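Local coordinates for chloroplast pentatricopeptide repeat protein 10 (Zea mays, PDB 4M59) that binds specific intergenic RNA regions of chloroplast transcripts and acts as a barrier to exonucleases, stabilising the mRNA, at residues S443-M448 with F453-Q458; A474-I479 with V500-K505. The protein carries 4 engineered substitutions. All coordinates share one frame; numbering follows the deposited sequence.

Contact 1: S443-M448 with F453-Q458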
ATOM      1  N   SER A 443     -30.395  -5.319 -13.463  0.55 63.49           N
ATOM      2  CA  SER A 443     -30.689  -6.555 -14.181  0.55 62.92           C
ATOM      3  C   SER A 443     -29.716  -7.692 -13.904  0.55 62.20           C
ATOM      4  O   SER A 443     -30.036  -8.857 -14.084  0.55 62.18           O
ATOM      5  CB  SER A 443     -30.726  -6.289 -15.676  0.55 58.26           C
ATOM      6  OG  SER A 443     -30.510  -7.478 -16.401  0.55 57.87           O
ATOM      7  N   ILE A 444     -28.528  -7.323 -13.453  1.00 82.72           N
ATOM      8  CA  ILE A 444     -27.487  -8.266 -13.143  1.00 81.73           C
ATOM      9  C   ILE A 444     -27.641  -8.805 -11.738  1.00 81.48           C
ATOM     10  O   ILE A 444     -27.594 -10.013 -11.522  1.00 81.18           O
ATOM     11  CB  ILE A 444     -26.134  -7.578 -13.261  1.00 89.45           C
ATOM     12  CG1 ILE A 444     -25.690  -7.571 -14.715  1.00 89.38           C
ATOM     13  CG2 ILE A 444     -25.100  -8.262 -12.399  1.00 88.12           C
ATOM     14  CD1 ILE A 444     -24.353  -6.935 -14.917  1.00 88.43           C
ATOM     15  N   VAL A 445     -27.836  -7.906 -10.787  1.00 95.74           N
ATOM     16  CA  VAL A 445     -27.879  -8.301  -9.390  1.00 95.49           C
ATOM     17  C   VAL A 445     -29.024  -9.256  -9.160  1.00 95.99           C
ATOM     18  O   VAL A 445     -28.901 -10.214  -8.412  1.00 95.55           O
ATOM     19  CB  VAL A 445     -27.946  -7.093  -8.440  1.00104.77           C
ATOM     20  CG1 VAL A 445     -29.253  -6.366  -8.561  1.00106.17           C
ATOM     21  CG2 VAL A 445     -27.749  -7.546  -7.034  1.00104.36           C
ATOM     22  N   SER A 446     -30.126  -9.013  -9.851  1.00113.63           N
ATOM     23  CA  SER A 446     -31.269  -9.893  -9.798  1.00114.17           C
ATOM     24  C   SER A 446     -30.856 -11.242 -10.337  1.00113.90           C
ATOM     25  O   SER A 446     -31.184 -12.270  -9.761  1.00114.05           O
ATOM     26  CB  SER A 446     -32.406  -9.326 -10.634  1.00111.94           C
ATOM     27  OG  SER A 446     -32.169  -9.529 -12.009  1.00111.83           O
ATOM     28  N   LYS A 447     -30.112 -11.243 -11.424  1.00122.25           N
ATOM     29  CA  LYS A 447     -29.691 -12.493 -12.012  0.88122.28           C
ATOM     30  C   LYS A 447     -28.805 -13.182 -11.033  1.00121.48           C
ATOM     31  O   LYS A 447     -28.834 -14.377 -10.911  1.00121.74           O
ATOM     32  CB  LYS A 447     -28.904 -12.243 -13.281  1.00114.04           C
ATOM     33  CG  LYS A 447     -28.443 -13.481 -13.976  1.00114.36           C
ATOM     34  CD  LYS A 447     -29.560 -14.096 -14.739  0.51115.47           C
ATOM     35  CE  LYS A 447     -29.063 -15.205 -15.611  1.00116.03           C
ATOM     36  NZ  LYS A 447     -28.340 -16.196 -14.802  0.19115.91           N
ATOM     37  N   MET A 448     -27.995 -12.402 -10.330  1.00 94.90           N
ATOM     38  CA  MET A 448     -27.140 -12.938  -9.286  1.00 93.87           C
ATOM     39  C   MET A 448     -28.022 -13.606  -8.243  1.00 94.37           C
ATOM     40  O   MET A 448     -27.701 -14.672  -7.719  1.00 94.07           O
ATOM     41  CB  MET A 448     -26.329 -11.813  -8.647  1.00 94.71           C
ATOM     42  CG  MET A 448     -25.253 -12.277  -7.681  1.00 93.43           C
ATOM     43  SD  MET A 448     -24.019 -11.004  -7.365  1.00 92.33           S
ATOM     44  CE  MET A 448     -24.964  -9.512  -7.651  1.00 93.81           C
ATOM     45  N   PHE A 453     -27.355 -16.647  -5.421  1.00113.73           N
ATOM     46  CA  PHE A 453     -26.227 -15.859  -4.984  1.00112.45           C
ATOM     47  C   PHE A 453     -26.680 -14.647  -4.206  1.00112.65           C
ATOM     48  O   PHE A 453     -27.714 -14.062  -4.489  1.00113.64           O
ATOM     49  CB  PHE A 453     -25.383 -15.445  -6.177  1.00110.55           C
ATOM     50  CG  PHE A 453     -24.731 -16.590  -6.887  1.00110.44           C
ATOM     51  CD1 PHE A 453     -23.659 -17.248  -6.324  1.00109.42           C
ATOM     52  CD2 PHE A 453     -25.183 -17.002  -8.121  1.00111.56           C
ATOM     53  CE1 PHE A 453     -23.057 -18.295  -6.976  1.00109.58           C
ATOM     54  CE2 PHE A 453     -24.584 -18.052  -8.776  1.00111.84           C
ATOM     55  CZ  PHE A 453     -23.522 -18.699  -8.203  1.00110.88           C
ATOM     56  N   LYS A 454     -25.882 -14.286  -3.212  0.67 77.87           N
ATOM     57  CA  LYS A 454     -26.148 -13.117  -2.397  0.67 78.32           C
ATOM     58  C   LYS A 454     -25.041 -12.114  -2.593  0.67 77.59           C
ATOM     59  O   LYS A 454     -23.872 -12.434  -2.433  0.67 76.43           O
ATOM     60  CB  LYS A 454     -26.233 -13.501  -0.919  0.67 72.79           C
ATOM     61  N   PRO A 455     -25.411 -10.888  -2.937  1.00 77.25           N
ATOM     62  CA  PRO A 455     -24.509  -9.777  -3.181  1.00 77.03           C
ATOM     63  C   PRO A 455     -23.581  -9.483  -2.026  1.00 76.70           C
ATOM     64  O   PRO A 455     -24.021  -9.435  -0.891  1.00 77.46           O
ATOM     65  CB  PRO A 455     -25.470  -8.621  -3.362  1.00 82.49           C
ATOM     66  CG  PRO A 455     -26.648  -9.232  -3.943  1.00 82.96           C
ATOM     67  CD  PRO A 455     -26.795 -10.531  -3.250  1.00 82.46           C
ATOM     68  N   ASN A 456     -22.304  -9.291  -2.324  0.87 86.07           N
ATOM     69  CA  ASN A 456     -21.347  -8.922  -1.299  0.87 85.96           C
ATOM     70  C   ASN A 456     -21.484  -7.448  -0.974  0.87 87.71           C
ATOM     71  O   ASN A 456     -22.466  -6.804  -1.343  0.87 89.03           O
ATOM     72  CB  ASN A 456     -19.920  -9.217  -1.762  0.87 99.01           C
ATOM     73  CG  ASN A 456     -19.752 -10.625  -2.301  0.87 97.57           C
ATOM     74  OD1 ASN A 456     -18.728 -10.953  -2.896  0.87 96.22           O
ATOM     75  ND2 ASN A 456     -20.760 -11.467  -2.088  0.87 98.08           N
ATOM     76  N   GLU A 457     -20.489  -6.923  -0.281  1.00 85.45           N
ATOM     77  CA  GLU A 457     -20.434  -5.524   0.052  1.00 87.50           C
ATOM     78  C   GLU A 457     -19.952  -4.731  -1.129  1.00 87.78           C
ATOM     79  O   GLU A 457     -20.532  -3.719  -1.480  1.00 89.67           O
ATOM     80  CB  GLU A 457     -19.480  -5.327   1.214  1.00 95.14           C
ATOM     81  CG  GLU A 457     -18.698  -4.051   1.159  1.00 96.79           C
ATOM     82  CD  GLU A 457     -17.691  -3.962   2.262  1.00 97.11           C
ATOM     83  OE1 GLU A 457     -16.495  -4.165   1.993  1.00 96.04           O
ATOM     84  OE2 GLU A 457     -18.098  -3.697   3.405  1.00 98.40           O
ATOM     85  N   GLN A 458     -18.876  -5.198  -1.738  1.00102.33           N
ATOM     86  CA  GLN A 458     -18.309  -4.547  -2.896  1.00102.27           C
ATOM     87  C   GLN A 458     -19.356  -4.523  -3.979  1.00102.43           C
ATOM     88  O   GLN A 458     -19.450  -3.572  -4.743  1.00103.71           O
ATOM     89  CB  GLN A 458     -17.064  -5.290  -3.366  1.00122.32           C
ATOM     90  CG  GLN A 458     -17.224  -6.799  -3.468  1.00120.18           C
ATOM     91  CD  GLN A 458     -17.189  -7.509  -2.117  1.00120.13           C
ATOM     92  OE1 GLN A 458     -17.566  -6.945  -1.095  1.00121.81           O
ATOM     93  NE2 GLN A 458     -16.757  -8.762  -2.120  1.00118.38           N
TER
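In the alpha-solenoid of pentatricopeptide repeats, this contact is the hand-over from one predicted repeat, PPR 11, to the next, PPR 12: the end of helix 438-449 meets the loop leading to helix 458-468. Met448 and Val445, one helical turn apart, present a small apolar patch against which Phe453 CB and the ring of Pro455 rest. The chain turns back after the helix, so that the CA atoms of Met448 and Phe453 lie 5.3 Å apart. A weak hydrogen bond runs from Phe453 N to Met448 O at 3.0 Å, bent to 126° at the hydrogen; because Met448 O is less surely placed, this link is doubtful.

The side-chain contacts are better defined. Met448 CG lies 3.5 Å from Phe453 CB, the two side chains crossing nearly at right angles. Although the CB of Phe453 points toward the helix, its CG is anti to the carbonyl carbon (chi1 -65°), and the ring leads away to pack on Ile422 of helix 422-435. Pro455 instead uses its ring carbon CG, which touches two helix residues. Just beyond it, Asn456 also leans on Ile422 and Asn426, and it packs on Arg522 of the second subunit. Val445 CG2, anti to the backbone N, comes to 3.7 Å from Pro455 CG, and the same carbon is met by the methionine methyl, Met448 CE, at 4.1 Å.

Contact 2: A474-I479 with V500-K505; sequences AGIAAI and VIANFK
Ile476, on helix 473-483, reaches across to Ala502 and Asn503 on helix 493-504, a buried contact that packs successive predicted repeats, PPR 12 and PPR 13, of the pentatricopeptide-repeat superhelix against each other. Along 500-505, Ile501 comes before the contact, and its carbonyl oxygen accepts from both Phe504 N and Lys505 N; the side chains of Ile501 and Phe504 pack on a sugar and a phosphate of the bound RNA, respectively. Ala502 is the residue facing Ile476 most directly, with their CA atoms 7.8 Å apart. The terminal methyl Ile476 CD1 sits 3.5 Å from Ala502 O and 4.4 Å from Ala502 CB; the isoleucine chain is extended at chi2 (178°), which carries this methyl out to the backbone of the opposing helix. Ala502 also packs on Leu464 and Ala468 of helix 458-468.

At Asn503 the other branch of the isoleucine takes over. Ile476 CG2 lies alongside the amide, 3.9 Å from Asn503 OD1 and 4.0 Å from Asn503 ND2, as the two side chains pass in opposite directions. The amide nitrogen is bonded back to Leu499 O, which helps to fix its rotation, and has a weak second bond to Glu480 OE2. With no hydrogen bond joining the two segments and only 115 Å² buried between them, their attraction probably rests mainly on van der Waals contact between the isoleucine branches and the alanine methyl, a backbone carbonyl and the asparagine amide.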
ATOM      1  N   ALA A 474     -32.690   7.575  -6.537  1.00 98.66           N
ATOM      2  CA  ALA A 474     -33.678   6.726  -5.900  1.00 96.85           C
ATOM      3  C   ALA A 474     -33.129   5.348  -5.572  1.00 95.26           C
ATOM      4  O   ALA A 474     -33.697   4.625  -4.763  1.00 94.09           O
ATOM      5  CB  ALA A 474     -34.903   6.609  -6.763  1.00 87.72           C
ATOM      6  N   GLY A 475     -32.031   4.981  -6.214  1.00 85.30           N
ATOM      7  CA  GLY A 475     -31.403   3.699  -5.973  1.00 83.59           C
ATOM      8  C   GLY A 475     -30.382   3.813  -4.870  1.00 84.27           C
ATOM      9  O   GLY A 475     -30.045   2.837  -4.219  1.00 82.81           O
ATOM     10  N   ILE A 476     -29.889   5.015  -4.666  1.00 83.48           N
ATOM     11  CA  ILE A 476     -29.017   5.269  -3.550  1.00 84.34           C
ATOM     12  C   ILE A 476     -29.813   5.112  -2.292  1.00 83.76           C
ATOM     13  O   ILE A 476     -29.534   4.252  -1.477  1.00 82.46           O
ATOM     14  CB  ILE A 476     -28.503   6.678  -3.575  1.00 91.48           C
ATOM     15  CG1 ILE A 476     -27.559   6.860  -4.755  1.00 92.42           C
ATOM     16  CG2 ILE A 476     -27.794   6.991  -2.286  1.00 92.30           C
ATOM     17  CD1 ILE A 476     -27.042   8.248  -4.884  1.00 95.33           C
ATOM     18  N   ALA A 477     -30.821   5.954  -2.151  1.00 75.32           N
ATOM     19  CA  ALA A 477     -31.690   5.936  -0.996  1.00 75.06           C
ATOM     20  C   ALA A 477     -32.191   4.540  -0.757  1.00 73.00           C
ATOM     21  O   ALA A 477     -32.325   4.107   0.371  1.00 72.68           O
ATOM     22  CB  ALA A 477     -32.841   6.857  -1.225  1.00 73.65           C
ATOM     23  N   ALA A 478     -32.442   3.826  -1.833  1.00 91.99           N
ATOM     24  CA  ALA A 478     -32.887   2.456  -1.736  1.00 90.03           C
ATOM     25  C   ALA A 478     -31.817   1.576  -1.137  1.00 89.11           C
ATOM     26  O   ALA A 478     -32.092   0.469  -0.703  1.00 87.71           O
ATOM     27  CB  ALA A 478     -33.265   1.947  -3.094  1.00113.72           C
ATOM     28  N   ILE A 479     -30.587   2.074  -1.119  1.00 77.23           N
ATOM     29  CA  ILE A 479     -29.479   1.340  -0.525  1.00 76.29           C
ATOM     30  C   ILE A 479     -29.301   1.763   0.927  1.00 77.12           C
ATOM     31  O   ILE A 479     -29.049   0.936   1.801  1.00 76.01           O
ATOM     32  CB  ILE A 479     -28.169   1.566  -1.296  1.00 69.87           C
ATOM     33  CG1 ILE A 479     -28.285   0.990  -2.707  1.00 68.54           C
ATOM     34  CG2 ILE A 479     -26.997   0.941  -0.550  1.00 69.07           C
ATOM     35  CD1 ILE A 479     -26.956   0.778  -3.400  1.00 67.45           C
ATOM     36  N   VAL A 500     -20.839   8.790   1.050  1.00 54.21           N
ATOM     37  CA  VAL A 500     -20.530  10.195   1.144  1.00 54.69           C
ATOM     38  C   VAL A 500     -20.208  10.709  -0.236  1.00 54.77           C
ATOM     39  O   VAL A 500     -20.565  11.817  -0.601  1.00 55.36           O
ATOM     40  CB  VAL A 500     -19.330  10.415   2.033  1.00 51.65           C
ATOM     41  CG1 VAL A 500     -18.846  11.812   1.908  1.00 52.21           C
ATOM     42  CG2 VAL A 500     -19.691  10.119   3.452  1.00 51.68           C
ATOM     43  N   ILE A 501     -19.550   9.866  -1.009  1.00 71.45           N
ATOM     44  CA  ILE A 501     -19.139  10.205  -2.356  1.00 71.42           C
ATOM     45  C   ILE A 501     -20.301  10.191  -3.328  1.00 71.49           C
ATOM     46  O   ILE A 501     -20.482  11.119  -4.097  1.00 71.94           O
ATOM     47  CB  ILE A 501     -18.065   9.227  -2.835  1.00 79.57           C
ATOM     48  CG1 ILE A 501     -16.755   9.517  -2.122  1.00 79.55           C
ATOM     49  CG2 ILE A 501     -17.865   9.332  -4.320  1.00 79.47           C
ATOM     50  CD1 ILE A 501     -15.675   8.534  -2.417  1.00 78.95           C
ATOM     51  N   ALA A 502     -21.099   9.138  -3.281  1.00 69.33           N
ATOM     52  CA  ALA A 502     -22.163   8.963  -4.250  1.00 69.29           C
ATOM     53  C   ALA A 502     -23.276   9.960  -4.055  1.00 69.95           C
ATOM     54  O   ALA A 502     -24.120  10.123  -4.917  1.00 70.09           O
ATOM     55  CB  ALA A 502     -22.704   7.563  -4.191  1.00 82.51           C
ATOM     56  N   ASN A 503     -23.288  10.600  -2.892  1.00 69.18           N
ATOM     57  CA  ASN A 503     -24.293  11.601  -2.580  1.00 69.86           C
ATOM     58  C   ASN A 503     -23.765  12.989  -2.897  1.00 70.51           C
ATOM     59  O   ASN A 503     -24.530  13.941  -3.036  1.00 71.14           O
ATOM     60  CB  ASN A 503     -24.712  11.508  -1.114  1.00 64.10           C
ATOM     61  CG  ASN A 503     -25.804  10.483  -0.886  1.00 63.86           C
ATOM     62  OD1 ASN A 503     -26.929  10.642  -1.360  1.00 63.98           O
ATOM     63  ND2 ASN A 503     -25.477   9.424  -0.158  1.00 63.57           N
ATOM     64  N   PHE A 504     -22.446  13.094  -3.018  1.00 66.36           N
ATOM     65  CA  PHE A 504     -21.836  14.342  -3.388  1.00 67.08           C
ATOM     66  C   PHE A 504     -21.994  14.482  -4.870  1.00 67.14           C
ATOM     67  O   PHE A 504     -22.431  15.506  -5.361  1.00 67.88           O
ATOM     68  CB  PHE A 504     -20.363  14.341  -3.033  1.00 58.58           C
ATOM     69  CG  PHE A 504     -19.673  15.624  -3.338  1.00 59.43           C
ATOM     70  CD1 PHE A 504     -20.100  16.795  -2.776  1.00 60.34           C
ATOM     71  CD2 PHE A 504     -18.592  15.656  -4.172  1.00 59.40           C
ATOM     72  CE1 PHE A 504     -19.465  17.969  -3.050  1.00 61.25           C
ATOM     73  CE2 PHE A 504     -17.961  16.831  -4.443  1.00 60.33           C
ATOM     74  CZ  PHE A 504     -18.397  17.986  -3.881  1.00 61.29           C
ATOM     75  N   LYS A 505     -21.653  13.422  -5.581  1.00 86.76           N
ATOM     76  CA  LYS A 505     -21.680  13.440  -7.027  1.00 86.67           C
ATOM     77  C   LYS A 505     -23.078  13.729  -7.518  1.00 86.96           C
ATOM     78  O   LYS A 505     -23.259  14.237  -8.618  1.00 87.26           O
ATOM     79  CB  LYS A 505     -21.198  12.108  -7.591  1.00 85.68           C
TER

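Overall arrangement
Contacts 1 and 2 follow one another along the superhelix, with centres about 18 Å apart and nearest atoms about 8 Å apart. They do not touch, but helix 458-468 connects them: it begins where the loop of contact 1 ends, and its Leu464 packs on both helices of contact 2. A second tie runs from Glu457 in contact 1, which bonds to Ser492 and packs on Val494 and Ile495 at the start of helix 493-504. Their surroundings differ. Contact 1, with its nearest atom about 7 Å from the RNA, borders the second subunit; contact 2 comes within about 3 Å of the RNA through 500-505.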